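Local coordinates for protein BT_4661 (Bacteroides thetaiotaomicron, PDB 4AK2) that binds a sulfated heparin-type glycan and probably captures heparin and heparan sulphate at the cell surface, this chain being its ligand-binding domain, at residues A[44-49]-A[53-58]; A[95-98]-A[103-106]; A[112-117]-A[124-129]; A[190-195]-A[204-209]; A[219-224]-A[230-235]. All blocks are in the same frame, centred on the assembly; numbering follows the deposited sequence.

How the interactions relate
Interactions 1 and 2 lie side by side at one end of the chain and share a four-stranded mixed sheet, where Leu55 of interaction 1 packs on Ala98 of interaction 2. Interaction 1 is buried and apolar. Interaction 2 is partly exposed and runs on backbone bonds and hydroxyls. Interaction 3 lies nearer the centre of the chain, where strand 105-115, also used by interaction 2, runs out into a loop; its chemistry is polar. Interactions 4 and 5 sit across the chain's centre from the first pair. They touch and share one sodium ion. Interaction 4 is buried, interactions 3 and 5 partly so. Proline-on-ring packing dominates interaction 4. Interactions 2 and 5 are both beta hairpins.

Interaction 1: residues A[44-49]-A[53-58]; sequences TATDAK and SSLKWE
Leu55 meets Ala48 and Thr46 where the loop after strand 45-46 passes residues 53-58, which run into the edge strand of a four-stranded sheet. An ST turn shapes the loop side: Thr46 OG1 accepts from Ala48 N at 3.0 Å, with a nearly straight N-H...O angle of 170°. The contact itself is apolar and small, about 107 Å² in all, and no hydrogen bond crosses it. The two methyls of Leu55 share the work. CD2 touches Ala48 CB at 4.2 Å, while CD1 comes to 4.3 Å from Thr46 OG1. The leucine is extended past CG, with CD1 anti to CA (chi2 172°), and its two methyls reach Thr46 and Ala48, at the two ends of the ST turn. Thr46 OG1 stands anti to its backbone N (chi1 -175°), which turns the hydroxyl to the N-H of Ala48. That hydroxyl is also hydrogen-bonded to Tyr9 O, so the threonine ties the turn to the residues just before strand 10-11, the partner of strand 45-46. Asp47 turns to the same residues, bonding through its carboxylate to Thr8 and Tyr9. On the strand side, Leu55 also packs on Ala96 and Ala98 of strand 89-98. It therefore fills the seam between the loop and the sheet. Trp57 has its NE1 bonded to Leu52 O, and Phe10 meets its ring edge-to-face. One face of the indole is met by Leu55 CB, which stands 3.6 Å from the Trp57 ring plane, displaced toward the rim.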
# COMPACT_ATOMS: atom_id res chain seq x y z
N THR A 44 11.05 -10.76 -13.03
CA THR A 44 12.02 -11.84 -12.78
C THR A 44 11.43 -13.23 -12.78
O THR A 44 12.17 -14.20 -12.71
CB THR A 44 12.76 -11.64 -11.44
OG1 THR A 44 11.81 -11.76 -10.36
CG2 THR A 44 13.49 -10.30 -11.43
N ALA A 45 10.10 -13.36 -12.90
CA ALA A 45 9.45 -14.68 -12.83
C ALA A 45 8.13 -14.66 -13.56
O ALA A 45 7.44 -13.63 -13.55
CB ALA A 45 9.22 -15.14 -11.37
N THR A 46 7.73 -15.82 -14.07
CA THR A 46 6.39 -16.00 -14.62
C THR A 46 6.12 -17.46 -14.84
O THR A 46 7.07 -18.22 -14.99
CB THR A 46 6.19 -15.20 -15.96
OG1 THR A 46 4.83 -15.34 -16.38
CG2 THR A 46 7.09 -15.74 -17.08
N ASP A 47 4.84 -17.85 -14.91
CA ASP A 47 4.49 -19.20 -15.35
C ASP A 47 4.09 -19.23 -16.84
O ASP A 47 3.66 -20.25 -17.34
CB ASP A 47 3.43 -19.90 -14.46
CG ASP A 47 2.10 -19.17 -14.39
OD1 ASP A 47 2.01 -18.02 -14.84
OD2 ASP A 47 1.15 -19.74 -13.81
N ALA A 48 4.21 -18.09 -17.54
CA ALA A 48 3.95 -18.09 -18.99
C ALA A 48 4.96 -19.02 -19.66
O ALA A 48 6.19 -18.88 -19.45
CB ALA A 48 4.09 -16.70 -19.52
N LYS A 49 4.47 -19.97 -20.46
CA LYS A 49 5.39 -20.95 -21.06
C LYS A 49 6.35 -20.28 -22.03
O LYS A 49 7.48 -20.72 -22.18
CB LYS A 49 4.61 -22.06 -21.80
CG LYS A 49 3.59 -22.79 -20.92
CD LYS A 49 4.26 -23.70 -19.91
N SER A 53 9.86 -12.50 -22.21
CA SER A 53 10.08 -11.71 -23.43
C SER A 53 9.06 -12.03 -24.52
O SER A 53 9.21 -11.58 -25.64
CB SER A 53 11.52 -11.86 -23.95
OG SER A 53 11.77 -13.20 -24.33
N SER A 54 8.00 -12.78 -24.16
CA SER A 54 6.88 -13.06 -25.07
C SER A 54 5.63 -12.31 -24.68
O SER A 54 4.62 -12.41 -25.37
CB SER A 54 6.52 -14.55 -25.08
OG SER A 54 5.86 -14.92 -23.86
N LEU A 55 5.68 -11.58 -23.58
CA LEU A 55 4.50 -10.90 -23.07
C LEU A 55 4.46 -9.44 -23.48
O LEU A 55 5.50 -8.82 -23.58
CB LEU A 55 4.52 -10.99 -21.53
CG LEU A 55 4.42 -12.42 -21.00
CD1 LEU A 55 4.63 -12.44 -19.50
CD2 LEU A 55 3.09 -13.04 -21.36
N LYS A 56 3.25 -8.90 -23.70
CA LYS A 56 3.06 -7.45 -23.92
C LYS A 56 2.85 -6.83 -22.54
O LYS A 56 1.92 -7.21 -21.80
CB LYS A 56 1.84 -7.13 -24.80
CG LYS A 56 1.52 -5.63 -24.96
N TRP A 57 3.72 -5.88 -22.20
CA TRP A 57 3.69 -5.23 -20.87
C TRP A 57 3.04 -3.88 -20.98
O TRP A 57 3.45 -3.08 -21.80
CB TRP A 57 5.09 -5.10 -20.32
CG TRP A 57 5.76 -6.44 -20.13
CD1 TRP A 57 6.53 -7.13 -21.04
CD2 TRP A 57 5.69 -7.28 -18.95
NE1 TRP A 57 6.97 -8.31 -20.51
CE2 TRP A 57 6.48 -8.44 -19.24
CE3 TRP A 57 5.08 -7.17 -17.72
CZ2 TRP A 57 6.63 -9.46 -18.32
CZ3 TRP A 57 5.23 -8.20 -16.79
CH2 TRP A 57 5.98 -9.32 -17.10
N GLU A 58 2.06 -3.65 -20.12
CA GLU A 58 1.38 -2.38 -19.98
C GLU A 58 1.35 -1.91 -18.52
O GLU A 58 1.42 -2.74 -17.60
CB GLU A 58 -0.04 -2.49 -20.47
CG GLU A 58 -0.18 -2.84 -21.95
CD GLU A 58 -1.63 -2.99 -22.32
OE1 GLU A 58 -2.18 -4.08 -22.14
OE2 GLU A 58 -2.23 -2.01 -22.75

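Interaction 2: residues A[95-98]-A[103-106]; sequences TATA and TAVS
Thr97 and Ser106 face each other across a beta hairpin as an antiparallel non-hydrogen-bonded pair. The backbone bonds come from the next pair, Ala98 with Val105. Ala98 N donates to Val105 O at 2.8 Å, and Val105 N returns the bond to Ala98 O at 3.0 Å. Both are nearly straight, at 163°. CA-H...O contacts accompany them along the ladder: Thr97 CA lies 3.2 Å from Val105 O, and Ser106 CA lies 3.3 Å from Ala96 O.

The polar side chains form one bond. Thr97 OG1 and Ser106 OG are 2.7 Å apart, and either may donate. Each hydroxyl stands anti to its own carbonyl carbon (chi1 -60° and -64°), which brings the two oxygens together over the same face of the sheet.

Apolar contacts flank this pair. Thr95 CG2 reaches Ser106 CB at 4.0 Å, and Thr97 CG2 reaches Ala104 CB at 4.1 Å. Ala98 and Val105 point to the other face, where Ala98 packs on Phe7 and Leu55.

The hairpin joins strands 89-98 and 105-115. Strand 56-63 pairs with the far edge of 89-98, and strand 27-30 pairs with 105-115.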
# COMPACT_ATOMS: atom_id res chain seq x y z
N THR A 95 -0.08 -4.81 -16.42
CA THR A 95 -0.80 -5.88 -17.13
C THR A 95 0.15 -6.55 -18.09
O THR A 95 0.87 -5.87 -18.84
CB THR A 95 -2.02 -5.30 -17.89
OG1 THR A 95 -2.89 -4.70 -16.94
CG2 THR A 95 -2.80 -6.38 -18.62
N ALA A 96 0.23 -7.87 -18.04
CA ALA A 96 0.98 -8.65 -19.02
C ALA A 96 0.03 -9.49 -19.84
O ALA A 96 -0.84 -10.17 -19.27
CB ALA A 96 1.98 -9.52 -18.30
N THR A 97 0.19 -9.46 -21.17
CA THR A 97 -0.69 -10.21 -22.04
C THR A 97 0.11 -11.17 -22.90
O THR A 97 1.11 -10.78 -23.51
CB THR A 97 -1.51 -9.25 -22.93
OG1 THR A 97 -2.28 -8.41 -22.08
CG2 THR A 97 -2.48 -10.03 -23.87
N ALA A 98 -0.35 -12.42 -22.91
CA ALA A 98 0.19 -13.47 -23.76
C ALA A 98 -0.75 -13.68 -24.95
O ALA A 98 -1.95 -13.89 -24.78
CB ALA A 98 0.34 -14.78 -22.99
N THR A 103 -8.04 -15.80 -27.91
CA THR A 103 -7.33 -16.65 -26.93
C THR A 103 -6.21 -15.93 -26.17
O THR A 103 -5.44 -16.58 -25.44
CB THR A 103 -6.73 -17.93 -27.57
OG1 THR A 103 -5.64 -17.57 -28.43
CG2 THR A 103 -7.78 -18.74 -28.34
N ALA A 104 -6.09 -14.62 -26.35
CA ALA A 104 -5.16 -13.84 -25.53
C ALA A 104 -5.55 -13.94 -24.06
O ALA A 104 -6.73 -14.07 -23.72
CB ALA A 104 -5.09 -12.38 -25.96
N VAL A 105 -4.54 -13.91 -23.19
CA VAL A 105 -4.75 -13.95 -21.76
C VAL A 105 -3.96 -12.82 -21.14
O VAL A 105 -2.76 -12.64 -21.43
CB VAL A 105 -4.24 -15.29 -21.18
CG1 VAL A 105 -4.24 -15.30 -19.64
CG2 VAL A 105 -5.08 -16.45 -21.71
N SER A 106 -4.64 -12.06 -20.29
CA SER A 106 -3.99 -10.96 -19.56
C SER A 106 -4.03 -11.24 -18.07
O SER A 106 -5.03 -11.79 -17.55
CB SER A 106 -4.72 -9.63 -19.83
OG SER A 106 -4.63 -9.27 -21.19

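Interaction 3: residues A[112-117]-A[124-129]; sequences FFHFSM and QLEYTP
Glu126 reaches across to Ser116 from a loop that runs past the end of strand 105-115. Its CB starts out beside the contact rather than into it. CG stands anti to the carbonyl carbon (chi1 -65°), and the chain then runs extended toward the serine. CG passes 3.5 Å from Ser116 OG and lies at the edge of the His114 ring, near its plane. CD follows at 3.4 Å from Ser116 OG. At the tip, OE2 accepts a hydrogen bond from Ser116 OG at 2.6 Å. The hydroxyl meets OE2 on the anti side, 17° out of the carboxylate plane. Gln124 NE2 adds a weak bond to the same oxygen. The other oxygen, OE1, has a long, weak ion pair with Arg29. That arginine also bonds His114 ND1, Tyr127 O and Thr128 OG1. With a glutamine here, the Ser116 hydroxyl would probably lose its charged acceptor, and Arg29 its weak ion-pair mate.

Ser116 OG is itself anti to the backbone N (chi1 -164°), which directs it at the glutamate. Further along, a water spans the two backbones. It donates to Met117 O at 2.9 Å and accepts from Leu125 N at 3.0 Å. Gln124 CG packs on Met117 O at 3.7 Å.

The Met117 side chain is about 7 Å from a bound sulfated iduronate. The site is a loop near the glycan, leaving strand 105-115 of the four-stranded sheet for strand 131-134 of the seven-stranded one, with Arg29 of strand 27-30 joining both sides.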
# COMPACT_ATOMS: atom_id res chain seq x y z
N PHE A 112 4.37 -1.66 -6.12
CA PHE A 112 4.39 -0.57 -5.19
C PHE A 112 5.77 0.04 -5.06
O PHE A 112 6.80 -0.64 -5.24
CB PHE A 112 3.93 -1.06 -3.83
CG PHE A 112 2.54 -1.63 -3.81
CD1 PHE A 112 2.33 -2.99 -4.06
CD2 PHE A 112 1.43 -0.87 -3.44
CE1 PHE A 112 1.08 -3.55 -3.99
CE2 PHE A 112 0.16 -1.42 -3.39
CZ PHE A 112 -0.03 -2.80 -3.62
N PHE A 113 5.79 1.33 -4.73
CA PHE A 113 7.01 2.11 -4.57
C PHE A 113 6.99 2.94 -3.32
O PHE A 113 5.94 3.45 -2.95
CB PHE A 113 7.23 3.05 -5.79
CG PHE A 113 7.46 2.30 -7.05
CD1 PHE A 113 6.37 1.85 -7.82
CD2 PHE A 113 8.75 2.02 -7.50
CE1 PHE A 113 6.57 1.09 -9.00
CE2 PHE A 113 8.97 1.27 -8.67
CZ PHE A 113 7.87 0.82 -9.44
N HIS A 114 8.14 3.06 -2.67
CA HIS A 114 8.28 3.96 -1.51
C HIS A 114 9.48 4.81 -1.71
O HIS A 114 10.60 4.32 -1.90
CB HIS A 114 8.49 3.15 -0.21
CG HIS A 114 8.71 4.05 1.01
ND1 HIS A 114 9.76 3.94 1.85
CD2 HIS A 114 7.96 5.14 1.47
CE1 HIS A 114 9.68 4.87 2.82
NE2 HIS A 114 8.59 5.62 2.58
N PHE A 115 9.29 6.13 -1.68
CA PHE A 115 10.40 7.10 -1.78
C PHE A 115 10.71 7.49 -0.34
O PHE A 115 9.99 8.30 0.26
CB PHE A 115 10.04 8.27 -2.68
CG PHE A 115 11.21 9.11 -3.15
CD1 PHE A 115 12.52 8.98 -2.65
CD2 PHE A 115 10.97 10.06 -4.14
CE1 PHE A 115 13.57 9.77 -3.14
CE2 PHE A 115 12.00 10.87 -4.63
CZ PHE A 115 13.29 10.71 -4.13
N SER A 116 11.76 6.92 0.23
CA SER A 116 12.08 7.18 1.63
C SER A 116 12.75 8.55 1.81
O SER A 116 13.19 9.17 0.84
CB SER A 116 12.98 6.09 2.19
OG SER A 116 12.94 6.20 3.60
N MET A 117 12.82 9.03 3.06
CA MET A 117 13.48 10.28 3.37
C MET A 117 13.78 10.37 4.86
O MET A 117 13.18 9.64 5.66
CB MET A 117 12.60 11.47 2.97
CG MET A 117 11.41 11.72 3.89
SD MET A 117 10.38 13.09 3.35
CE MET A 117 11.52 14.47 3.50
N GLN A 124 13.49 8.66 10.21
CA GLN A 124 13.58 8.00 8.92
C GLN A 124 12.62 6.80 9.02
O GLN A 124 13.00 5.68 9.37
CB GLN A 124 15.01 7.55 8.67
CG GLN A 124 15.23 6.99 7.27
CD GLN A 124 16.67 6.64 7.03
OE1 GLN A 124 17.59 7.39 7.40
NE2 GLN A 124 16.89 5.49 6.41
N LEU A 125 11.33 7.04 8.75
CA LEU A 125 10.33 6.02 9.08
C LEU A 125 10.17 5.02 7.93
O LEU A 125 9.72 5.39 6.85
CB LEU A 125 8.98 6.70 9.38
CG LEU A 125 7.83 5.75 9.78
CD1 LEU A 125 8.14 5.05 11.12
CD2 LEU A 125 6.56 6.57 9.94
N GLU A 126 10.53 3.76 8.19
CA GLU A 126 10.53 2.76 7.14
C GLU A 126 9.89 1.46 7.62
O GLU A 126 10.36 0.81 8.58
CB GLU A 126 11.97 2.45 6.66
CG GLU A 126 12.60 3.67 6.00
CD GLU A 126 13.91 3.37 5.31
OE1 GLU A 126 14.45 2.26 5.50
OE2 GLU A 126 14.42 4.25 4.58
N TYR A 127 8.83 1.04 6.95
CA TYR A 127 8.26 -0.29 7.15
C TYR A 127 8.89 -1.19 6.08
O TYR A 127 8.88 -0.84 4.88
CB TYR A 127 6.74 -0.24 6.90
CG TYR A 127 5.96 0.47 7.99
CD1 TYR A 127 5.80 1.85 8.00
CD2 TYR A 127 5.40 -0.24 9.04
CE1 TYR A 127 5.09 2.50 8.99
CE2 TYR A 127 4.68 0.38 10.05
CZ TYR A 127 4.54 1.77 10.03
OH TYR A 127 3.85 2.41 11.05
N THR A 128 9.40 -2.33 6.50
CA THR A 128 10.00 -3.29 5.55
C THR A 128 9.39 -4.64 5.86
O THR A 128 9.83 -5.30 6.82
CB THR A 128 11.53 -3.32 5.72
OG1 THR A 128 12.06 -2.02 5.47
CG2 THR A 128 12.18 -4.34 4.78
N PRO A 129 8.43 -5.12 5.07
CA PRO A 129 7.87 -4.54 3.85
C PRO A 129 6.97 -3.36 4.15
O PRO A 129 6.35 -3.26 5.19
CB PRO A 129 7.02 -5.71 3.29
CG PRO A 129 6.56 -6.44 4.53
CD PRO A 129 7.75 -6.40 5.43
O HOH W 1 10.86 9.69 7.37

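Interaction 4: residues A[190-195]-A[204-209]; sequences EMWNSY and KPMSYF. With NA (sodium ion), chain D.
Pro205 is wedged between the rings of Trp192 and Tyr195, two aromatic residues of helix 187-195. Its CG sits 3.3 Å from the centroid of the five-membered ring of Trp192, almost on the ring normal, 6° off. Pro205 CD also comes close to this ring, at 3.3 Å from Trp192 NE1. The other contact uses the proline's base. Pro205 CA lies over the centre of the Tyr195 ring, 3.8 Å from its centroid. Both are CH-pi contacts made over a ring face. At the far end of the indole, Trp192 CH2 touches Met206 CG at 3.6 Å. Lys204 CB packs at the Tyr195 ring, 4.1 Å from CE1.

The proline belongs to a short 3-10 segment, 204-205, in the loop that follows the helix. The motif is thus a loop proline packed between two aromatic side chains from the last turn of a helix. Tyr195 CG is anti to the backbone N (chi1 168°), which swings the phenol out to the proline.

The polar ends of both rings are held from outside. Trp192 NE1 bonds to Ser202 O, and Tyr195 OH bonds to OD1 of Asn211, which also holds Lys204 O and Ser207 O through its ND2. On another side of the helix, Ser194 OG donates to Met191 O at 2.7 Å and binds a sodium ion at 2.6 Å. Met191 O also accepts from Tyr195 N. Leu235 O and a water are further ligands of the sodium. The Lys204 side chain lies about 5 Å from a bound sulfated glucosamine of the glycan.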
# COMPACT_ATOMS: atom_id res chain seq x y z
N GLU A 190 -17.97 4.91 2.26
CA GLU A 190 -18.81 3.84 2.77
C GLU A 190 -18.14 3.22 4.05
O GLU A 190 -18.81 3.03 5.09
CB GLU A 190 -19.04 2.78 1.71
CG GLU A 190 -19.97 1.71 2.24
CD GLU A 190 -20.34 0.66 1.22
OE1 GLU A 190 -20.18 0.92 -0.00
OE2 GLU A 190 -20.82 -0.41 1.64
N MET A 191 -16.84 2.93 3.99
CA MET A 191 -16.12 2.44 5.16
C MET A 191 -16.20 3.44 6.31
O MET A 191 -16.46 3.07 7.46
CB MET A 191 -14.67 2.13 4.81
CG MET A 191 -14.51 0.90 3.92
SD MET A 191 -15.21 -0.63 4.57
CE MET A 191 -16.82 -0.71 3.75
N TRP A 192 -15.93 4.71 6.03
CA TRP A 192 -15.97 5.70 7.08
C TRP A 192 -17.32 5.75 7.74
O TRP A 192 -17.43 5.76 8.97
CB TRP A 192 -15.62 7.09 6.50
CG TRP A 192 -14.22 7.53 6.83
CD1 TRP A 192 -13.84 8.71 7.48
CD2 TRP A 192 -12.96 6.78 6.62
NE1 TRP A 192 -12.48 8.76 7.65
CE2 TRP A 192 -11.88 7.64 7.15
CE3 TRP A 192 -12.61 5.56 6.03
CZ2 TRP A 192 -10.55 7.25 7.09
CZ3 TRP A 192 -11.26 5.18 6.00
CH2 TRP A 192 -10.26 6.01 6.50
N ASN A 193 -18.36 5.82 6.91
CA ASN A 193 -19.70 5.89 7.44
C ASN A 193 -20.07 4.66 8.29
O ASN A 193 -20.80 4.77 9.29
CB ASN A 193 -20.68 6.12 6.30
CG ASN A 193 -20.45 7.46 5.54
OD1 ASN A 193 -19.57 8.32 5.86
ND2 ASN A 193 -21.24 7.64 4.50
N SER A 194 -19.52 3.50 7.92
CA SER A 194 -19.76 2.28 8.70
C SER A 194 -19.13 2.32 10.10
O SER A 194 -19.62 1.67 11.02
CB SER A 194 -19.26 1.05 7.93
OG SER A 194 -17.87 0.84 8.10
N TYR A 195 -18.05 3.09 10.24
CA TYR A 195 -17.46 3.36 11.56
C TYR A 195 -18.33 4.35 12.35
O TYR A 195 -18.62 4.11 13.53
CB TYR A 195 -16.02 3.86 11.39
CG TYR A 195 -15.42 4.43 12.65
CD1 TYR A 195 -15.57 5.75 12.97
CD2 TYR A 195 -14.73 3.61 13.54
CE1 TYR A 195 -15.06 6.27 14.13
CE2 TYR A 195 -14.21 4.12 14.71
CZ TYR A 195 -14.36 5.45 15.01
OH TYR A 195 -13.85 5.99 16.16
N LYS A 204 -10.68 9.79 12.23
CA LYS A 204 -11.20 8.97 13.35
C LYS A 204 -11.24 7.45 13.11
O LYS A 204 -10.80 6.69 14.00
CB LYS A 204 -12.52 9.51 13.85
CG LYS A 204 -12.40 10.89 14.49
CD LYS A 204 -13.75 11.53 14.76
CE LYS A 204 -13.59 12.95 15.30
NZ LYS A 204 -14.94 13.55 15.33
N PRO A 205 -11.73 6.99 11.93
CA PRO A 205 -11.83 5.53 11.76
C PRO A 205 -10.49 4.79 11.74
O PRO A 205 -10.48 3.56 11.88
CB PRO A 205 -12.54 5.38 10.40
CG PRO A 205 -13.32 6.69 10.24
CD PRO A 205 -12.34 7.71 10.77
N MET A 206 -9.41 5.53 11.54
CA MET A 206 -8.07 4.95 11.40
C MET A 206 -7.13 5.38 12.51
O MET A 206 -5.91 5.17 12.42
CB MET A 206 -7.48 5.31 10.04
CG MET A 206 -8.04 4.47 8.90
SD MET A 206 -7.75 2.69 9.03
CE MET A 206 -5.98 2.52 9.22
N SER A 207 -7.68 5.99 13.57
CA SER A 207 -6.88 6.66 14.57
C SER A 207 -6.81 5.94 15.93
O SER A 207 -7.82 5.59 16.50
CB SER A 207 -7.43 8.10 14.79
OG SER A 207 -6.78 8.71 15.92
N TYR A 208 -5.59 5.76 16.42
CA TYR A 208 -5.38 5.32 17.79
C TYR A 208 -5.93 6.36 18.78
O TYR A 208 -6.65 6.03 19.72
CB TYR A 208 -3.89 5.11 18.05
CG TYR A 208 -3.60 4.88 19.53
CD1 TYR A 208 -3.61 3.60 20.07
CD2 TYR A 208 -3.30 5.96 20.38
CE1 TYR A 208 -3.37 3.41 21.42
CE2 TYR A 208 -3.06 5.77 21.74
CZ TYR A 208 -3.09 4.50 22.25
OH TYR A 208 -2.83 4.32 23.62
N PHE A 209 -5.54 7.61 18.58
CA PHE A 209 -5.88 8.65 19.56
C PHE A 209 -7.38 8.93 19.68
O PHE A 209 -7.84 9.34 20.76
CB PHE A 209 -5.05 9.91 19.29
CG PHE A 209 -3.61 9.70 19.63
CD1 PHE A 209 -3.19 9.78 20.95
CD2 PHE A 209 -2.69 9.33 18.64
CE1 PHE A 209 -1.86 9.49 21.26
CE2 PHE A 209 -1.37 9.03 18.95
CZ PHE A 209 -0.96 9.14 20.26
NA NA D . -17.43 -1.77 8.11
O HOH W 2 -19.23 -2.98 8.98

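Interaction 5: residues A[219-224]-A[230-235]; sequences LGYIDQ and HINPNL. With NA (sodium ion), chain D.
Leu219 opens the contact by packing CD2 on Leu235 CB at 4.0 Å. Its carbonyl oxygen accepts from Asn232 N at 3.3 Å. Trp236 NE1 bonds to the same oxygen. Gly220 then pairs with Ile231 as an antiparallel non-hydrogen-bonded pair. Gly220 CA lies only 3.0 Å from His230 O, a close approach in keeping with the lack of a side chain. Tyr221 pairs with His230 through two backbone bonds, Tyr221 N to His230 O at 2.9 Å and His230 N to Tyr221 O at 2.7 Å. Their rings lie nearly parallel, 3° apart, but are slid so far that they barely overlap. His230 CB sits over one face of the phenol, and Tyr221 OH over one face of the imidazole. Tyr221 CG lies between its backbone N and carbonyl carbon (chi1 64°), which folds the ring back over the histidine.

At Asp223, OD2 accepts from His230 NE2 at 2.8 Å. The oxygen lies in the imidazole plane, while the carboxylate is turned 78° from it. Replacing His230 by alanine is likely to deprive Asp223 OD2 of its NE2 donor and Tyr221 OH of the imidazole beside it.

Just beyond the second strand, Leu235 O joins Ser194 OG and a water at the sodium, 2.7 Å from the ion. The arrangement is a beta hairpin braced by a His-carboxylate bond, and strand 140-141, pairing with strand 229-231, makes it a three-stranded antiparallel sheet.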
# COMPACT_ATOMS: atom_id res chain seq x y z
N LEU A 219 -11.52 0.94 12.15
CA LEU A 219 -11.18 0.16 10.94
C LEU A 219 -9.73 -0.35 11.02
O LEU A 219 -9.40 -1.45 10.55
CB LEU A 219 -11.36 1.04 9.70
CG LEU A 219 -12.75 1.60 9.47
CD1 LEU A 219 -12.75 2.46 8.21
CD2 LEU A 219 -13.78 0.51 9.38
N GLY A 220 -8.88 0.45 11.61
CA GLY A 220 -7.48 0.16 11.79
C GLY A 220 -6.86 1.24 12.64
O GLY A 220 -7.51 2.26 12.91
N TYR A 221 -5.64 1.02 13.11
CA TYR A 221 -4.96 2.02 13.95
C TYR A 221 -3.50 1.63 14.07
O TYR A 221 -3.16 0.45 13.93
CB TYR A 221 -5.60 2.13 15.36
CG TYR A 221 -5.46 0.88 16.15
CD1 TYR A 221 -6.39 -0.14 16.00
CD2 TYR A 221 -4.38 0.69 17.01
CE1 TYR A 221 -6.26 -1.33 16.72
CE2 TYR A 221 -4.22 -0.50 17.72
CZ TYR A 221 -5.18 -1.50 17.59
OH TYR A 221 -5.03 -2.69 18.29
N ILE A 222 -2.67 2.57 14.46
CA ILE A 222 -1.27 2.32 14.79
C ILE A 222 -1.12 2.20 16.28
O ILE A 222 -1.59 3.06 17.03
CB ILE A 222 -0.40 3.47 14.21
CG1 ILE A 222 -0.53 3.48 12.69
CG2 ILE A 222 1.06 3.31 14.66
CD1 ILE A 222 0.14 4.69 12.05
N ASP A 223 -0.46 1.14 16.73
CA ASP A 223 -0.21 1.03 18.19
C ASP A 223 0.99 1.91 18.58
O ASP A 223 1.89 2.18 17.75
CB ASP A 223 -0.05 -0.42 18.62
CG ASP A 223 1.33 -0.94 18.35
OD1 ASP A 223 2.26 -0.60 19.12
OD2 ASP A 223 1.48 -1.73 17.40
N GLN A 224 1.02 2.36 19.84
CA GLN A 224 2.06 3.31 20.30
C GLN A 224 3.25 2.64 21.00
O GLN A 224 4.02 3.35 21.68
CB GLN A 224 1.43 4.45 21.15
CG GLN A 224 0.25 5.08 20.40
CD GLN A 224 0.62 5.69 19.06
OE1 GLN A 224 1.56 6.46 18.97
NE2 GLN A 224 -0.12 5.33 18.02
N HIS A 230 -2.47 -1.89 12.67
CA HIS A 230 -3.44 -2.93 12.92
C HIS A 230 -4.64 -2.75 12.09
O HIS A 230 -5.12 -1.63 11.96
CB HIS A 230 -3.87 -2.90 14.40
CG HIS A 230 -2.72 -3.11 15.34
ND1 HIS A 230 -2.58 -4.23 16.09
CD2 HIS A 230 -1.62 -2.31 15.61
CE1 HIS A 230 -1.44 -4.13 16.80
NE2 HIS A 230 -0.86 -2.96 16.52
N ILE A 231 -5.12 -3.82 11.47
CA ILE A 231 -6.38 -3.85 10.72
C ILE A 231 -7.32 -4.79 11.45
O ILE A 231 -6.98 -5.95 11.72
CB ILE A 231 -6.16 -4.31 9.26
CG1 ILE A 231 -5.34 -3.26 8.51
CG2 ILE A 231 -7.48 -4.63 8.55
CD1 ILE A 231 -6.02 -1.93 8.28
N ASN A 232 -8.48 -4.30 11.86
CA ASN A 232 -9.41 -5.13 12.61
C ASN A 232 -10.23 -6.01 11.69
O ASN A 232 -10.44 -5.65 10.54
CB ASN A 232 -10.30 -4.23 13.48
CG ASN A 232 -9.57 -3.77 14.71
OD1 ASN A 232 -8.77 -4.52 15.31
ND2 ASN A 232 -9.79 -2.52 15.09
N PRO A 233 -10.65 -7.19 12.20
CA PRO A 233 -11.38 -8.16 11.37
C PRO A 233 -12.82 -7.75 11.07
O PRO A 233 -13.45 -7.01 11.83
CB PRO A 233 -11.37 -9.42 12.23
CG PRO A 233 -11.29 -8.92 13.63
CD PRO A 233 -10.40 -7.70 13.56
N ASN A 234 -13.32 -8.23 9.94
CA ASN A 234 -14.74 -8.19 9.63
C ASN A 234 -15.30 -6.78 9.37
O ASN A 234 -16.52 -6.61 9.40
CB ASN A 234 -15.59 -8.90 10.71
CG ASN A 234 -17.00 -9.24 10.23
OD1 ASN A 234 -17.17 -9.74 9.13
ND2 ASN A 234 -18.02 -8.98 11.07
N LEU A 235 -14.44 -5.79 9.06
CA LEU A 235 -14.91 -4.41 8.82
C LEU A 235 -14.71 -3.97 7.37
O LEU A 235 -15.52 -3.20 6.83
CB LEU A 235 -14.18 -3.44 9.78
CG LEU A 235 -14.42 -3.75 11.27
CD1 LEU A 235 -13.72 -2.69 12.11
CD2 LEU A 235 -15.91 -3.80 11.58
NA NA D . -17.43 -1.77 8.11
O HOH W 2 -19.23 -2.98 8.98